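Local coordinates for protein xyloglucanase (Paenibacillus pabuli, PDB 2JEP) that hydrolyses xyloglucan, a polysaccharide of the plant cell wall, as a family 5 glycoside hydrolase (EC 3.2.1.151), at residues Y171-F177 against N216-L222; V207-Q212 against P243-R248. One frame throughout, in Å; residues are numbered along the deposited sequence.

In the fold
Both contacts lie among the strands, helices and loops between 171 and 248 of the eight-stranded barrel, on the same side of the chain's centre. Contact 1 sits deeper. It joins the lead-ins of the neighbouring strands 175-178 and 222-225, and most of its touching residues are buried. Contact 2 is nearer the surface and packs the end of helix 193-211 against the loop before strand 259-265. Their chemistry differs accordingly. In contact 1 an arginine binds neutral carbonyl oxygens, while in contact 2 an arginine pairs with a carboxylate beside an exposed tyrosine. The two meet where Arg211 NH1 of contact 2 hydrogen-bonds to the backbone oxygens of Asn217 and Arg220.

Contact 1. Residues Y171-F177 against N216-L222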
loop_
_atom_site.group_PDB
_atom_site.type_symbol
_atom_site.label_atom_id
_atom_site.label_comp_id
_atom_site.label_asym_id
_atom_site.label_seq_id
_atom_site.Cartn_x
_atom_site.Cartn_y
_atom_site.Cartn_z
ATOM N N TYR A 171 -14.191 -4.149 -14.245
ATOM C CA TYR A 171 -13.086 -5.028 -13.883
ATOM C C TYR A 171 -13.503 -6.036 -12.818
ATOM O O TYR A 171 -14.293 -5.724 -11.930
ATOM C CB TYR A 171 -11.905 -4.201 -13.356
ATOM C CG TYR A 171 -11.181 -3.466 -14.451
ATOM C CD1 TYR A 171 -11.791 -2.435 -15.171
ATOM C CD2 TYR A 171 -9.877 -3.804 -14.800
ATOM C CE1 TYR A 171 -11.135 -1.776 -16.193
ATOM C CE2 TYR A 171 -9.209 -3.130 -15.821
ATOM C CZ TYR A 171 -9.843 -2.120 -16.530
ATOM O OH TYR A 171 -9.242 -1.433 -17.559
ATOM N N ASN A 172 -12.987 -7.260 -12.920
ATOM C CA ASN A 172 -13.335 -8.322 -11.988
ATOM C C ASN A 172 -12.638 -8.150 -10.637
ATOM O O ASN A 172 -12.012 -7.099 -10.377
ATOM C CB ASN A 172 -13.165 -9.709 -12.633
ATOM C CG ASN A 172 -11.735 -10.155 -12.780
ATOM O OD1 ASN A 172 -10.827 -9.616 -12.149
ATOM N ND2 ASN A 172 -11.524 -11.192 -13.620
ATOM N N ASP A 173 -12.755 -9.158 -9.778
ATOM C CA ASP A 173 -12.283 -9.061 -8.412
ATOM C C ASP A 173 -10.765 -9.061 -8.288
ATOM O O ASP A 173 -10.253 -8.898 -7.170
ATOM C CB ASP A 173 -12.842 -10.169 -7.528
ATOM C CG ASP A 173 -14.297 -9.967 -7.139
ATOM O OD1 ASP A 173 -14.917 -8.943 -7.476
ATOM O OD2 ASP A 173 -14.808 -10.876 -6.442
ATOM N N ARG A 174 -10.037 -9.235 -9.389
ATOM C CA ARG A 174 -8.589 -9.034 -9.357
ATOM C C ARG A 174 -8.209 -7.564 -9.183
ATOM O O ARG A 174 -7.076 -7.282 -8.823
ATOM C CB ARG A 174 -7.881 -9.662 -10.556
ATOM C CG ARG A 174 -7.698 -11.181 -10.385
ATOM C CD ARG A 174 -6.802 -11.808 -11.455
ATOM N NE ARG A 174 -7.404 -11.723 -12.791
ATOM C CZ ARG A 174 -7.086 -10.837 -13.735
ATOM N NH1 ARG A 174 -6.181 -9.899 -13.505
ATOM N NH2 ARG A 174 -7.707 -10.868 -14.926
ATOM N N LEU A 175 -9.134 -6.632 -9.429
ATOM C CA LEU A 175 -8.883 -5.219 -9.156
ATOM C C LEU A 175 -9.503 -4.836 -7.806
ATOM O O LEU A 175 -10.713 -4.981 -7.578
ATOM C CB LEU A 175 -9.435 -4.334 -10.277
ATOM C CG LEU A 175 -9.205 -2.835 -10.071
ATOM C CD1 LEU A 175 -7.713 -2.459 -9.989
ATOM C CD2 LEU A 175 -9.895 -2.040 -11.192
ATOM N N ILE A 176 -8.637 -4.347 -6.920
ATOM C CA ILE A 176 -8.954 -3.903 -5.578
ATOM C C ILE A 176 -8.804 -2.401 -5.494
ATOM O O ILE A 176 -7.822 -1.862 -5.999
ATOM C CB ILE A 176 -7.992 -4.570 -4.578
ATOM C CG1 ILE A 176 -8.154 -6.099 -4.614
ATOM C CG2 ILE A 176 -8.177 -4.014 -3.139
ATOM C CD1 ILE A 176 -6.998 -6.849 -3.966
ATOM N N PHE A 177 -9.767 -1.722 -4.878
ATOM C CA PHE A 177 -9.635 -0.299 -4.601
ATOM C C PHE A 177 -9.207 -0.124 -3.140
ATOM O O PHE A 177 -9.795 -0.744 -2.250
ATOM C CB PHE A 177 -10.948 0.468 -4.782
ATOM C CG PHE A 177 -11.587 0.388 -6.152
ATOM C CD1 PHE A 177 -10.876 0.122 -7.302
ATOM C CD2 PHE A 177 -12.931 0.645 -6.286
ATOM C CE1 PHE A 177 -11.522 0.074 -8.536
ATOM C CE2 PHE A 177 -13.567 0.625 -7.511
ATOM C CZ PHE A 177 -12.862 0.319 -8.635
ATOM N N ASN A 216 -19.187 -4.266 -11.293
ATOM C CA ASN A 216 -18.708 -5.146 -10.254
ATOM C C ASN A 216 -18.274 -4.368 -8.996
ATOM O O ASN A 216 -17.769 -4.976 -8.054
ATOM C CB ASN A 216 -17.528 -5.959 -10.789
ATOM C CG ASN A 216 -17.116 -7.081 -9.860
ATOM O OD1 ASN A 216 -17.956 -7.833 -9.367
ATOM N ND2 ASN A 216 -15.813 -7.184 -9.582
ATOM N N ASN A 217 -18.461 -3.051 -8.971
ATOM C CA ASN A 217 -18.011 -2.283 -7.808
ATOM C C ASN A 217 -18.801 -2.586 -6.548
ATOM O O ASN A 217 -18.310 -2.371 -5.449
ATOM C CB ASN A 217 -18.074 -0.802 -8.102
ATOM C CG ASN A 217 -17.041 -0.384 -9.124
ATOM O OD1 ASN A 217 -16.006 -1.043 -9.267
ATOM N ND2 ASN A 217 -17.306 0.699 -9.831
ATOM N N ASN A 218 -20.021 -3.094 -6.684
ATOM C CA ASN A 218 -20.779 -3.461 -5.519
ATOM C C ASN A 218 -20.304 -4.762 -4.885
ATOM O O ASN A 218 -20.700 -5.073 -3.760
ATOM C CB ASN A 218 -22.286 -3.444 -5.811
ATOM C CG ASN A 218 -22.727 -4.555 -6.708
ATOM O OD1 ASN A 218 -21.929 -5.228 -7.318
ATOM N ND2 ASN A 218 -24.046 -4.754 -6.789
ATOM N N ALA A 219 -19.413 -5.488 -5.577
ATOM C CA ALA A 219 -18.954 -6.789 -5.096
ATOM C C ALA A 219 -17.470 -6.904 -4.823
ATOM O O ALA A 219 -17.048 -7.829 -4.149
ATOM C CB ALA A 219 -19.369 -7.888 -6.094
ATOM N N ARG A 220 -16.662 -5.990 -5.358
ATOM C CA ARG A 220 -15.216 -6.176 -5.310
ATOM C C ARG A 220 -14.648 -5.974 -3.905
ATOM O O ARG A 220 -15.289 -5.405 -3.027
ATOM C CB ARG A 220 -14.512 -5.297 -6.324
ATOM C CG ARG A 220 -14.316 -3.873 -5.911
ATOM C CD ARG A 220 -13.440 -3.075 -6.896
ATOM N NE ARG A 220 -14.111 -2.902 -8.180
ATOM C CZ ARG A 220 -13.952 -3.657 -9.259
ATOM N NH1 ARG A 220 -13.078 -4.640 -9.308
ATOM N NH2 ARG A 220 -14.717 -3.430 -10.309
ATOM N N TRP A 221 -13.417 -6.433 -3.710
ATOM C CA TRP A 221 -12.714 -6.181 -2.470
ATOM C C TRP A 221 -12.250 -4.733 -2.381
ATOM O O TRP A 221 -11.729 -4.159 -3.345
ATOM C CB TRP A 221 -11.515 -7.112 -2.362
ATOM C CG TRP A 221 -11.895 -8.531 -2.179
ATOM C CD1 TRP A 221 -12.081 -9.480 -3.154
ATOM C CD2 TRP A 221 -12.136 -9.184 -0.938
ATOM N NE1 TRP A 221 -12.437 -10.671 -2.579
ATOM C CE2 TRP A 221 -12.482 -10.519 -1.221
ATOM C CE3 TRP A 221 -12.137 -8.759 0.385
ATOM C CZ2 TRP A 221 -12.783 -11.446 -0.212
ATOM C CZ3 TRP A 221 -12.451 -9.681 1.380
ATOM C CH2 TRP A 221 -12.767 -11.004 1.066
ATOM N N LEU A 222 -12.416 -4.159 -1.189
ATOM C CA LEU A 222 -12.018 -2.792 -0.895
ATOM C C LEU A 222 -11.092 -2.797 0.311
ATOM O O LEU A 222 -11.404 -3.406 1.333
ATOM C CB LEU A 222 -13.251 -1.963 -0.563
ATOM C CG LEU A 222 -14.362 -1.931 -1.626
ATOM C CD1 LEU A 222 -15.535 -1.079 -1.139
ATOM C CD2 LEU A 222 -13.846 -1.446 -2.949
HETATM O O HOH W 1 -11.512 -7.012 -5.776
HETATM O O HOH W 2 -16.807 -10.458 -4.664
HETATM O O HOH W 3 -12.901 -12.385 -5.021
HETATM O O HOH W 4 -17.446 -10.255 -8.184
#
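Arg220 lies over Phe177 and sends its guanidinium group into a cluster of backbone oxygens. Its CD sits almost on the ring normal, 3.7 Å from the centroid of the Phe177 ring, in a CH-pi contact. The guanidinium plane is tilted 37° from the ring, so the two are not stacked. The bend at chi3 (67°) tilts the head against the ring and points NH1 and NH2 to the 171-175 loop, while NE stays over the ring near Phe177 CZ. There NH1 and NH2 grip Tyr171 O end-on, with NH2 at 2.8 Å from that oxygen. NH1 also reaches Leu175 O at 2.9 Å, and bonds weakly to Asn172 O. On the NE side, NE and NH2 both hold Asn217 OD1. That amide is held in turn at ND2 by Thr213 and Ala165. All these oxygens lie close to the guanidinium plane and should fix its rotation.

The site marks where two neighbouring parallel strands of a TIM barrel begin. Phe177 and Leu222 form a parallel bridge, and their side chains run side by side toward helix 193-211. Ile176 and Trp221 also run side by side, but beside helix 35-42.

Asn216 meets Asp173 at about a right angle. Its ND2 donates to Asp173 OD1 on the anti side, at 2.9 Å and nearly straight (168°). The same ND2 bonds to Tyr171 O on an in-plane lone pair. Waters bridge Asp173 to Asn216 OD1, Ala219 O and Trp221 NE1. Another water takes a bond from Trp221 N and gives bonds to Asp173 O and Leu175 O.

Contact 2. Residues V207-Q212 against P243-R248; sequences VDTVRQ and PTDNYR
Arg211 and Asp245 form the tight part of this contact, a side-on salt bridge. Arg211 NE donates to Asp245 OD1 at 2.9 Å, and its NH2 donates to OD2 at 2.8 Å. Both oxygens use their syn lone pairs. The guanidinium and carboxylate are only 12° from coplanar, although the two side chains cross at about a right angle. The Arg211 chain bends at chi2 (-47°), which carries its head across to the aspartate. Arg248 CB packs obliquely against the same head. Val207 CG1 closes on Asp245 OD1 at 3.1 Å, while Val207 CG2 meets Pro243 CG at 4.1 Å.

Here the last turn of helix 193-211, on the outside of the TIM barrel, meets the loop that leads to strand 259-265. The loop makes a type I turn from Asp245 to Arg248 where it meets the helix. On the inner side, Arg211 NH1 bonds to the backbone oxygens of Asn217 and Arg220, joining the helix end to the lead-in of strand 222-225.

The outer side is looser and wetter. Tyr247 is exposed, and its ring meets Asp208 of the helix and Gln212 just after it. In the conformer given, the Gln212 side chain lies flat over one face, its plane 8° from the ring; a second conformer makes this contact less certain. Asp208 instead comes to the ring edge, with OD1 3.5 Å from Tyr247 CD2. No direct hydrogen bond joins Asp208 to the loop segment. One water links Asp208 OD1 to Asp245 OD1 and Tyr247 N, and a second links it to Thr244 OG1 and Asn246 N.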
loop_
_atom_site.group_PDB
_atom_site.type_symbol
_atom_site.label_atom_id
_atom_site.label_comp_id
_atom_site.label_asym_id
_atom_site.label_seq_id
_atom_site.Cartn_x
_atom_site.Cartn_y
_atom_site.Cartn_z
ATOM N N VAL A 207 -16.422 3.379 0.926
ATOM C CA VAL A 207 -17.103 2.102 0.741
ATOM C C VAL A 207 -18.482 2.317 0.105
ATOM O O VAL A 207 -18.806 1.715 -0.915
ATOM C CB VAL A 207 -17.207 1.314 2.073
ATOM C CG1 VAL A 207 -18.170 0.124 1.934
ATOM C CG2 VAL A 207 -15.797 0.843 2.581
ATOM N N ASP A 208 -19.274 3.190 0.706
ATOM C CA ASP A 208 -20.645 3.354 0.236
ATOM C C ASP A 208 -20.704 3.983 -1.150
ATOM O O ASP A 208 -21.560 3.632 -1.963
ATOM C CB ASP A 208 -21.435 4.221 1.195
ATOM C CG ASP A 208 -21.632 3.579 2.578
ATOM O OD1 ASP A 208 -21.584 2.352 2.708
ATOM O OD2 ASP A 208 -21.878 4.327 3.537
ATOM N N THR A 209 -19.797 4.915 -1.432
ATOM C CA THR A 209 -19.771 5.533 -2.745
ATOM C C THR A 209 -19.412 4.518 -3.816
ATOM O O THR A 209 -20.056 4.448 -4.865
ATOM C CB THR A 209 -18.756 6.718 -2.757
ATOM O OG1 THR A 209 -19.184 7.727 -1.832
ATOM C CG2 THR A 209 -18.614 7.331 -4.125
ATOM N N VAL A 210 -18.367 3.736 -3.570
ATOM C CA VAL A 210 -17.961 2.735 -4.556
ATOM C C VAL A 210 -19.086 1.743 -4.815
ATOM O O VAL A 210 -19.351 1.388 -5.975
ATOM C CB VAL A 210 -16.669 2.012 -4.103
ATOM C CG1 VAL A 210 -16.431 0.747 -4.937
ATOM C CG2 VAL A 210 -15.495 2.986 -4.174
ATOM N N ARG A 211 -19.739 1.269 -3.757
ATOM C CA ARG A 211 -20.760 0.246 -3.951
ATOM C C ARG A 211 -21.901 0.749 -4.829
ATOM O O ARG A 211 -22.511 -0.037 -5.533
ATOM C CB ARG A 211 -21.347 -0.208 -2.615
ATOM C CG ARG A 211 -20.411 -0.929 -1.672
ATOM C CD ARG A 211 -19.600 -2.004 -2.303
ATOM N NE ARG A 211 -18.829 -2.744 -1.332
ATOM C CZ ARG A 211 -17.839 -3.555 -1.655
ATOM N NH1 ARG A 211 -17.452 -3.662 -2.922
ATOM N NH2 ARG A 211 -17.218 -4.219 -0.696
ATOM N N GLN A 212 -22.206 2.036 -4.752
ATOM C CA GLN A 212 -23.364 2.578 -5.474
ATOM C C GLN A 212 -23.053 2.970 -6.918
ATOM O O GLN A 212 -23.941 3.447 -7.635
ATOM C CB GLN A 212 -23.954 3.736 -4.699
ATOM C CG GLN A 212 -24.531 3.296 -3.374
ATOM C CD GLN A 212 -25.024 4.461 -2.580
ATOM O OE1 GLN A 212 -24.315 4.978 -1.717
ATOM N NE2 GLN A 212 -26.229 4.919 -2.893
ATOM N N PRO A 243 -15.785 -0.131 8.740
ATOM C CA PRO A 243 -16.933 0.418 8.049
ATOM C C PRO A 243 -18.071 -0.581 7.929
ATOM O O PRO A 243 -17.828 -1.780 7.883
ATOM C CB PRO A 243 -16.386 0.744 6.662
ATOM C CG PRO A 243 -15.212 -0.080 6.503
ATOM C CD PRO A 243 -14.638 -0.324 7.838
ATOM N N THR A 244 -19.303 -0.088 7.856
ATOM C CA THR A 244 -20.411 -0.920 7.429
ATOM C C THR A 244 -20.341 -1.037 5.903
ATOM O O THR A 244 -19.654 -0.266 5.244
ATOM C CB THR A 244 -21.774 -0.302 7.840
ATOM O OG1 THR A 244 -21.922 1.007 7.265
ATOM C CG2 THR A 244 -21.894 -0.189 9.365
ATOM N N ASP A 245 -21.070 -1.983 5.329
ATOM C CA ASP A 245 -21.042 -2.168 3.880
ATOM C C ASP A 245 -22.433 -2.552 3.388
ATOM O O ASP A 245 -22.624 -3.537 2.682
ATOM C CB ASP A 245 -19.978 -3.227 3.538
ATOM C CG ASP A 245 -19.541 -3.204 2.073
ATOM O OD1 ASP A 245 -19.991 -2.342 1.294
ATOM O OD2 ASP A 245 -18.718 -4.067 1.716
ATOM N N ASN A 246 -23.404 -1.723 3.758
ATOM C CA ASN A 246 -24.810 -2.074 3.532
ATOM C C ASN A 246 -25.284 -1.903 2.092
ATOM O O ASN A 246 -26.358 -2.396 1.733
ATOM C CB ASN A 246 -25.706 -1.292 4.480
ATOM C CG ASN A 246 -25.484 -1.641 5.918
ATOM O OD1 ASN A 246 -25.387 -0.732 6.786
ATOM N ND2 ASN A 246 -25.403 -2.922 6.210
ATOM N N TYR A 247 -24.494 -1.227 1.251
ATOM C CA TYR A 247 -24.824 -1.082 -0.171
ATOM C C TYR A 247 -24.182 -2.138 -1.063
ATOM O O TYR A 247 -24.314 -2.074 -2.293
ATOM C CB TYR A 247 -24.458 0.316 -0.696
ATOM C CG TYR A 247 -25.209 1.408 0.016
ATOM C CD1 TYR A 247 -26.467 1.815 -0.435
ATOM C CD2 TYR A 247 -24.697 2.010 1.164
ATOM C CE1 TYR A 247 -27.164 2.820 0.219
ATOM C CE2 TYR A 247 -25.392 3.006 1.840
ATOM C CZ TYR A 247 -26.629 3.402 1.354
ATOM O OH TYR A 247 -27.338 4.379 2.009
ATOM N N ARG A 248 -23.458 -3.089 -0.465
ATOM C CA ARG A 248 -22.761 -4.093 -1.229
ATOM C C ARG A 248 -23.757 -5.040 -1.882
ATOM O O ARG A 248 -24.926 -5.139 -1.474
ATOM C CB ARG A 248 -21.795 -4.876 -0.339
ATOM C CG ARG A 248 -22.464 -5.876 0.559
ATOM C CD ARG A 248 -21.495 -6.475 1.521
ATOM N NE ARG A 248 -22.062 -7.647 2.155
ATOM C CZ ARG A 248 -21.404 -8.452 2.965
ATOM N NH1 ARG A 248 -20.145 -8.191 3.310
ATOM N NH2 ARG A 248 -22.017 -9.511 3.457
HETATM O O HOH W 5 -22.929 1.029 4.701
HETATM O O HOH W 6 -21.804 -0.185 1.342
#